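Local coordinates for protein putative invasin (Yersinia pseudotuberculosis IP 31758, PDB 5N40) that probably serves as a bacterial adhesin of the invasin family, presenting a C-type lectin-like domain at the end of a rod of immunoglobulin-like domains, at residues N59-E62 and Y68-T71; P254-T259 and A268-S273; T315-V318 and H322-V325. The protein carries 1 engineered substitution. All coordinates share one frame; numbering follows the deposited sequence.

Interaction 1: residues N59-E62 and Y68-T71; sequences NVTE and YTAT
Thr61 and Thr69 face each other as an antiparallel hydrogen-bonded pair, and both backbone bonds of the pair are made. Thr61 N gives its proton to Thr69 O at 3.0 Å, and Thr69 N returns one to Thr61 O. The carbonyls take further, softer contacts: Val60 CA lies 3.3 Å from Thr69 O and Tyr68 CA 3.4 Å from Thr61 O, both as CA-H...O contacts. A water on the threonine side of the pair donates to Asn59 O at 2.6 Å and, over a longer reach, to Thr69 O, while accepting from Thr61 OG1. The two threonine hydroxyls stay 3.9 Å apart, OG1 to OG1, and each is bonded instead to the amide of Gln63.

On the other face, Glu62 runs alongside Tyr68. With CG anti to the backbone N (chi1 178°) and the chain extended beyond it, Glu62 lays CG over the ring face, 4.1 Å from the centroid, a CH-pi contact. The carboxylate and ring planes are 24° apart. Glu62 OE2 takes the backbone N-H of Gly45, and Tyr68 OH is bonded to both Val43 O and Gln46 N, so the two polar ends are fixed by the same 43-46 loop. Val60 covers the inner side, its CG2 resting 3.9 Å from Ala70 CB and its other methyl near Tyr68 CB; Phe50 and Val48 continue this apolar layer. This is a beta hairpin at the edge of an immunoglobulin-like beta sandwich, with strand 56-63 outermost in its sheet.

Interaction 2: residues P254-T259 and A268-S273; sequences PGTIGT and AMFNQS
This is a mostly buried backbone contact, assisted by a water, at the open end of the beta hairpin formed by strands 258-262 and 265-269 in the C-type lectin-like domain. Thr256 and Gly258 meet Ala268 and Met269 on the way from the second strand to helix 272-278. A single direct backbone bond joins the segments here, from Met269 N to Gly258 O at 3.0 Å. The donor stands well above the carbonyl plane, 66° out of it, as the chains begin to part. One step further in, Thr259 and Ala268 form a non-hydrogen-bonded pair.

Where the strands separate, a water takes over. It accepts the proton of Gly258 N at 2.6 Å, lies 2.7 Å from Met269 O, to which it can donate, and is 2.6 Å from Thr256 OG1, bridging the two segments. Thr256 turns OG1 anti to its own backbone nitrogen (chi1 -177°), which carries the hydroxyl to 2.9 Å from Met269 O. The same torsion puts Thr256 CG2 between the backbone N and the carbonyl carbon, 3.7 Å from Ala268 CB. Phe270 crosses the threonine at about a right angle, its CE2 4.0 Å from Thr256 CB. Met269 rests its CG against the backbone of Thr259, 3.5 Å from the carbonyl carbon C, before its bent chain carries the sulfur away.

Beyond the hairpin, Asn271 N-caps helix 272-278, its OD1 taking Gln274 N and also the hydroxyl of Ser273. That helix closes over the contact through Gln274 on Thr256 and Met278 on Phe270, while Arg312, from strand 311-313, reaches the carbonyl of Phe270.

Interaction 3: residues T315-V318 and H322-V325; sequences TSAV and HFYV
Ala317 sets its methyl squarely over the ring of Phe323, CB lying 3.4 Å from the centroid and only 13° off the ring normal. It is a tight CH-pi contact: the carbon sits above the middle of the ring, so all six ring atoms share it, with CZ and CE2 slightly the nearer. Phe323 reaches this place with CG anti to its own carbonyl carbon (chi1 -69°), swinging the ring back toward the neighbouring strand. Thr315 meets the same ring at a slant, its CG2 3.8 Å from Phe323 CD2, while its hydroxyl turns off to the backbone N of Ser284 at the start of helix 284-293.

The backbone beneath is held by one bond, Phe323 N to Thr315 O at 3.0 Å. Thr315 O also receives a softer contact from His322 CA, at 3.3 Å. Strands 315-318 and 321-325 make a short hairpin of the C-type lectin-like domain, and it is strongly splayed, their directions 113° apart. A classic beta bulge lies at its turn, where Ala317 and Val318 both face Gln321.

Ser316 and His322 have the nearest CA atoms across the strands, as a non-hydrogen-bonded pair whose side chains set off in diverging directions, though the imidazole comes round again to the serine. Ser316 OG stands 3.3 Å from His322 NE2, approaching the ring obliquely. The far nitrogen, ND1, is bonded to the carboxylate of Asp341, which fixes the rotation of the ring. Tyr334 packs on Ala317 and Val318, and Ser313 OG joins the backbone of Phe323 to that of Thr315.

How the interactions relate
All three contacts join the two strands of a beta hairpin, but at opposite ends of an elongated chain: interaction 1 lies about 87 Å from interaction 2 and 96 Å from interaction 3, centre to centre. The latter two share the lectin-like domain and touch, Gln272 NE2 packing 3.6 Å from His322 CG. Interaction 2 is the most buried, and it combines one backbone bond and a bridging water with packing by Met269, Thr256 and Phe270. Interaction 3 lies at the surface yet has the closest aromatic contact, a methyl on a ring. Interaction 1 is intermediate: it alone has a fully bonded backbone pair, with a solvent-side face of threonines and a face of Val60, Tyr68 and Ala70 that also carries Glu62.

Interaction 1: residues N59-E62 and Y68-T71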
loop_
_atom_site.group_PDB
_atom_site.type_symbol
_atom_site.label_atom_id
_atom_site.label_comp_id
_atom_site.label_asym_id
_atom_site.label_seq_id
_atom_site.Cartn_x
_atom_site.Cartn_y
_atom_site.Cartn_z
ATOM N N ASN A 59 0.669 -37.994 -23.116
ATOM C CA ASN A 59 0.731 -38.596 -24.443
ATOM C C ASN A 59 -0.662 -38.953 -24.960
ATOM O O ASN A 59 -1.548 -39.355 -24.200
ATOM C CB ASN A 59 1.615 -39.848 -24.422
ATOM C CG ASN A 59 3.038 -39.559 -23.963
ATOM O OD1 ASN A 59 3.591 -40.282 -23.132
ATOM N ND2 ASN A 59 3.636 -38.500 -24.499
ATOM N N VAL A 60 -0.845 -38.788 -26.263
ATOM C CA VAL A 60 -2.087 -39.149 -26.943
ATOM C C VAL A 60 -2.146 -40.660 -27.106
ATOM O O VAL A 60 -1.145 -41.298 -27.454
ATOM C CB VAL A 60 -2.159 -38.445 -28.310
ATOM C CG1 VAL A 60 -3.312 -38.979 -29.160
ATOM C CG2 VAL A 60 -2.277 -36.938 -28.125
ATOM N N THR A 61 -3.330 -41.236 -26.879
ATOM C CA THR A 61 -3.575 -42.653 -27.110
ATOM C C THR A 61 -4.884 -42.820 -27.867
ATOM O O THR A 61 -5.777 -41.971 -27.803
ATOM C CB THR A 61 -3.629 -43.461 -25.796
ATOM O OG1 THR A 61 -4.783 -43.086 -25.037
ATOM C CG2 THR A 61 -2.381 -43.216 -24.967
ATOM N N GLU A 62 -4.986 -43.922 -28.598
ATOM C CA GLU A 62 -6.133 -44.185 -29.455
ATOM C C GLU A 62 -7.067 -45.181 -28.784
ATOM O O GLU A 62 -6.619 -46.213 -28.266
ATOM C CB GLU A 62 -5.681 -44.724 -30.815
ATOM C CG GLU A 62 -6.835 -45.067 -31.760
ATOM C CD GLU A 62 -6.354 -45.625 -33.082
ATOM O OE1 GLU A 62 -5.135 -45.832 -33.231
ATOM O OE2 GLU A 62 -7.198 -45.870 -33.972
ATOM N N TYR A 68 -9.137 -40.265 -30.244
ATOM C CA TYR A 68 -7.792 -40.073 -29.716
ATOM C C TYR A 68 -7.871 -39.087 -28.563
ATOM O O TYR A 68 -8.424 -37.995 -28.721
ATOM C CB TYR A 68 -6.838 -39.555 -30.797
ATOM C CG TYR A 68 -6.764 -40.431 -32.027
ATOM C CD1 TYR A 68 -7.787 -40.424 -32.971
ATOM C CD2 TYR A 68 -5.671 -41.259 -32.250
ATOM C CE1 TYR A 68 -7.729 -41.225 -34.101
ATOM C CE2 TYR A 68 -5.601 -42.060 -33.382
ATOM C CZ TYR A 68 -6.631 -42.032 -34.304
ATOM O OH TYR A 68 -6.568 -42.826 -35.434
ATOM N N THR A 69 -7.312 -39.464 -27.413
ATOM C CA THR A 69 -7.473 -38.673 -26.198
ATOM C C THR A 69 -6.132 -38.378 -25.540
ATOM O O THR A 69 -5.150 -39.102 -25.712
ATOM C CB THR A 69 -8.382 -39.383 -25.193
ATOM O OG1 THR A 69 -7.821 -40.655 -24.843
ATOM C CG2 THR A 69 -9.758 -39.591 -25.800
ATOM N N ALA A 70 -6.121 -37.289 -24.773
ATOM C CA ALA A 70 -5.006 -36.944 -23.902
ATOM C C ALA A 70 -5.553 -36.146 -22.729
ATOM O O ALA A 70 -6.635 -35.558 -22.805
ATOM C CB ALA A 70 -3.921 -36.148 -24.634
ATOM N N THR A 71 -4.804 -36.146 -21.633
ATOM C CA THR A 71 -5.174 -35.384 -20.447
ATOM C C THR A 71 -4.383 -34.081 -20.429
ATOM O O THR A 71 -3.150 -34.099 -20.497
ATOM C CB THR A 71 -4.917 -36.188 -19.173
ATOM O OG1 THR A 71 -5.754 -37.352 -19.166
ATOM C CG2 THR A 71 -5.206 -35.349 -17.926
HETATM O O HOH W 1 -3.595 -40.789 -23.403
#

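Interaction 2: residues P254-T259 and A268-S273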
loop_
_atom_site.group_PDB
_atom_site.type_symbol
_atom_site.label_atom_id
_atom_site.label_comp_id
_atom_site.label_asym_id
_atom_site.label_seq_id
_atom_site.Cartn_x
_atom_site.Cartn_y
_atom_site.Cartn_z
ATOM N N PRO A 254 -5.118 21.055 29.983
ATOM C CA PRO A 254 -6.521 21.497 29.962
ATOM C C PRO A 254 -6.782 22.747 30.767
ATOM O O PRO A 254 -7.828 23.375 30.567
ATOM C CB PRO A 254 -7.274 20.297 30.551
ATOM C CG PRO A 254 -6.261 19.571 31.359
ATOM C CD PRO A 254 -4.970 19.731 30.608
ATOM N N GLY A 255 -5.873 23.131 31.660
ATOM C CA GLY A 255 -6.093 24.259 32.539
ATOM C C GLY A 255 -5.825 25.627 31.952
ATOM O O GLY A 255 -6.012 26.624 32.657
ATOM N N THR A 256 -5.397 25.727 30.697
ATOM C CA THR A 256 -5.151 27.021 30.081
ATOM C C THR A 256 -6.230 27.337 29.053
ATOM O O THR A 256 -6.762 26.446 28.381
ATOM C CB THR A 256 -3.771 27.083 29.416
ATOM O OG1 THR A 256 -3.564 28.401 28.892
ATOM C CG2 THR A 256 -3.656 26.086 28.295
ATOM N N ILE A 257 -6.533 28.626 28.938
ATOM C CA ILE A 257 -7.620 29.108 28.089
ATOM C C ILE A 257 -7.156 29.319 26.652
ATOM O O ILE A 257 -7.896 29.031 25.707
ATOM C CB ILE A 257 -8.193 30.410 28.686
ATOM C CG1 ILE A 257 -8.511 30.233 30.176
ATOM C CG2 ILE A 257 -9.430 30.859 27.918
ATOM C CD1 ILE A 257 -9.456 29.095 30.488
ATOM N N GLY A 258 -5.944 29.832 26.460
ATOM C CA GLY A 258 -5.469 30.096 25.114
ATOM C C GLY A 258 -5.324 28.814 24.314
ATOM O O GLY A 258 -4.871 27.787 24.820
ATOM N N THR A 259 -5.723 28.881 23.042
ATOM C CA THR A 259 -5.562 27.767 22.116
ATOM C C THR A 259 -5.156 28.287 20.745
ATOM O O THR A 259 -5.314 29.469 20.426
ATOM C CB THR A 259 -6.842 26.926 21.965
ATOM O OG1 THR A 259 -7.889 27.737 21.417
ATOM C CG2 THR A 259 -7.277 26.353 23.299
ATOM N N ALA A 268 -2.068 24.284 23.166
ATOM C CA ALA A 268 -2.206 25.165 24.314
ATOM C C ALA A 268 -1.347 26.409 24.121
ATOM O O ALA A 268 -0.243 26.338 23.575
ATOM C CB ALA A 268 -1.796 24.440 25.594
ATOM N N MET A 269 -1.858 27.549 24.583
ATOM C CA MET A 269 -1.178 28.829 24.441
ATOM C C MET A 269 -1.245 29.580 25.764
ATOM O O MET A 269 -2.178 29.394 26.548
ATOM C CB MET A 269 -1.799 29.667 23.314
ATOM C CG MET A 269 -1.902 28.933 21.983
ATOM S SD MET A 269 -0.307 28.481 21.254
ATOM C CE MET A 269 0.057 29.947 20.297
ATOM N N PHE A 270 -0.250 30.438 26.002
ATOM C CA PHE A 270 0.016 30.963 27.333
ATOM C C PHE A 270 0.401 32.436 27.270
ATOM O O PHE A 270 1.031 32.889 26.313
ATOM C CB PHE A 270 1.157 30.193 28.014
ATOM C CG PHE A 270 0.950 28.711 28.056
ATOM C CD1 PHE A 270 1.281 27.923 26.963
ATOM C CD2 PHE A 270 0.429 28.104 29.185
ATOM C CE1 PHE A 270 1.088 26.555 27.001
ATOM C CE2 PHE A 270 0.234 26.736 29.226
ATOM C CZ PHE A 270 0.566 25.962 28.132
ATOM N N ASN A 271 0.025 33.177 28.311
ATOM C CA ASN A 271 0.618 34.487 28.538
ATOM C C ASN A 271 1.881 34.305 29.373
ATOM O O ASN A 271 2.247 33.189 29.752
ATOM C CB ASN A 271 -0.374 35.447 29.202
ATOM C CG ASN A 271 -0.772 35.021 30.608
ATOM O OD1 ASN A 271 -0.138 34.167 31.228
ATOM N ND2 ASN A 271 -1.834 35.637 31.121
ATOM N N GLN A 272 2.562 35.413 29.670
ATOM C CA GLN A 272 3.872 35.317 30.305
ATOM C C GLN A 272 3.779 34.689 31.694
ATOM O O GLN A 272 4.580 33.817 32.046
ATOM C CB GLN A 272 4.521 36.698 30.372
ATOM C CG GLN A 272 5.986 36.664 30.761
ATOM C CD GLN A 272 6.890 36.113 29.666
ATOM O OE1 GLN A 272 6.537 36.112 28.484
ATOM N NE2 GLN A 272 8.079 35.662 30.059
ATOM N N SER A 273 2.811 35.120 32.506
ATOM C CA SER A 273 2.737 34.607 33.871
ATOM C C SER A 273 2.406 33.118 33.889
ATOM O O SER A 273 2.941 32.367 34.713
ATOM C CB SER A 273 1.710 35.403 34.678
ATOM O OG SER A 273 0.422 35.306 34.108
HETATM O O HOH W 2 -4.004 30.760 27.910
#

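Interaction 3: residues T315-V318 and H322-V325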
loop_
_atom_site.group_PDB
_atom_site.type_symbol
_atom_site.label_atom_id
_atom_site.label_comp_id
_atom_site.label_asym_id
_atom_site.label_seq_id
_atom_site.Cartn_x
_atom_site.Cartn_y
_atom_site.Cartn_z
ATOM N N THR A 315 13.516 36.781 28.452
ATOM C CA THR A 315 14.343 37.979 28.370
ATOM C C THR A 315 13.450 39.215 28.404
ATOM O O THR A 315 12.603 39.398 27.522
ATOM C CB THR A 315 15.179 37.966 27.090
ATOM O OG1 THR A 315 15.926 36.745 27.015
ATOM C CG2 THR A 315 16.141 39.155 27.052
ATOM N N SER A 316 13.660 40.072 29.403
ATOM C CA SER A 316 12.906 41.316 29.510
ATOM C C SER A 316 13.333 42.301 28.429
ATOM O O SER A 316 14.528 42.534 28.224
ATOM C CB SER A 316 13.109 41.940 30.887
ATOM O OG SER A 316 12.703 41.054 31.913
ATOM N N ALA A 317 12.348 42.884 27.743
ATOM C CA ALA A 317 12.592 43.914 26.738
ATOM C C ALA A 317 12.444 45.306 27.345
ATOM O O ALA A 317 13.399 46.089 27.370
ATOM C CB ALA A 317 11.631 43.740 25.558
ATOM N N VAL A 318 11.247 45.620 27.831
ATOM C CA VAL A 318 10.967 46.836 28.570
ATOM C C VAL A 318 10.163 46.450 29.806
ATOM O O VAL A 318 9.794 45.292 29.990
ATOM C CB VAL A 318 10.217 47.880 27.720
ATOM C CG1 VAL A 318 11.064 48.298 26.531
ATOM C CG2 VAL A 318 8.872 47.328 27.251
ATOM N N HIS A 322 8.239 41.023 27.788
ATOM C CA HIS A 322 9.349 40.143 27.460
ATOM C C HIS A 322 9.349 39.834 25.970
ATOM O O HIS A 322 8.294 39.710 25.340
ATOM C CB HIS A 322 9.280 38.834 28.253
ATOM C CG HIS A 322 9.457 39.007 29.729
ATOM N ND1 HIS A 322 8.490 39.566 30.535
ATOM C CD2 HIS A 322 10.487 38.683 30.547
ATOM C CE1 HIS A 322 8.916 39.582 31.785
ATOM N NE2 HIS A 322 10.124 39.050 31.820
ATOM N N PHE A 323 10.551 39.700 25.414
ATOM C CA PHE A 323 10.688 39.351 24.010
ATOM C C PHE A 323 10.009 38.019 23.723
ATOM O O PHE A 323 10.040 37.101 24.542
ATOM C CB PHE A 323 12.160 39.243 23.619
ATOM C CG PHE A 323 12.893 40.555 23.618
ATOM C CD1 PHE A 323 12.700 41.470 22.597
ATOM C CD2 PHE A 323 13.794 40.857 24.623
ATOM C CE1 PHE A 323 13.381 42.676 22.587
ATOM C CE2 PHE A 323 14.477 42.060 24.617
ATOM C CZ PHE A 323 14.270 42.966 23.597
ATOM N N TYR A 324 9.413 37.924 22.540
ATOM C CA TYR A 324 8.990 36.662 21.965
ATOM C C TYR A 324 9.752 36.467 20.661
ATOM O O TYR A 324 10.298 37.417 20.093
ATOM C CB TYR A 324 7.469 36.636 21.747
ATOM C CG TYR A 324 6.883 37.868 21.079
ATOM C CD1 TYR A 324 6.985 38.053 19.706
ATOM C CD2 TYR A 324 6.199 38.830 21.819
ATOM C CE1 TYR A 324 6.437 39.165 19.090
ATOM C CE2 TYR A 324 5.649 39.942 21.210
ATOM C CZ TYR A 324 5.769 40.103 19.845
ATOM O OH TYR A 324 5.228 41.207 19.222
ATOM N N VAL A 325 9.814 35.224 20.190
ATOM C CA VAL A 325 10.628 34.879 19.031
ATOM C C VAL A 325 9.760 34.196 17.980
ATOM O O VAL A 325 8.994 33.277 18.293
ATOM C CB VAL A 325 11.812 33.977 19.421
ATOM C CG1 VAL A 325 12.703 33.732 18.213
ATOM C CG2 VAL A 325 12.619 34.602 20.562
#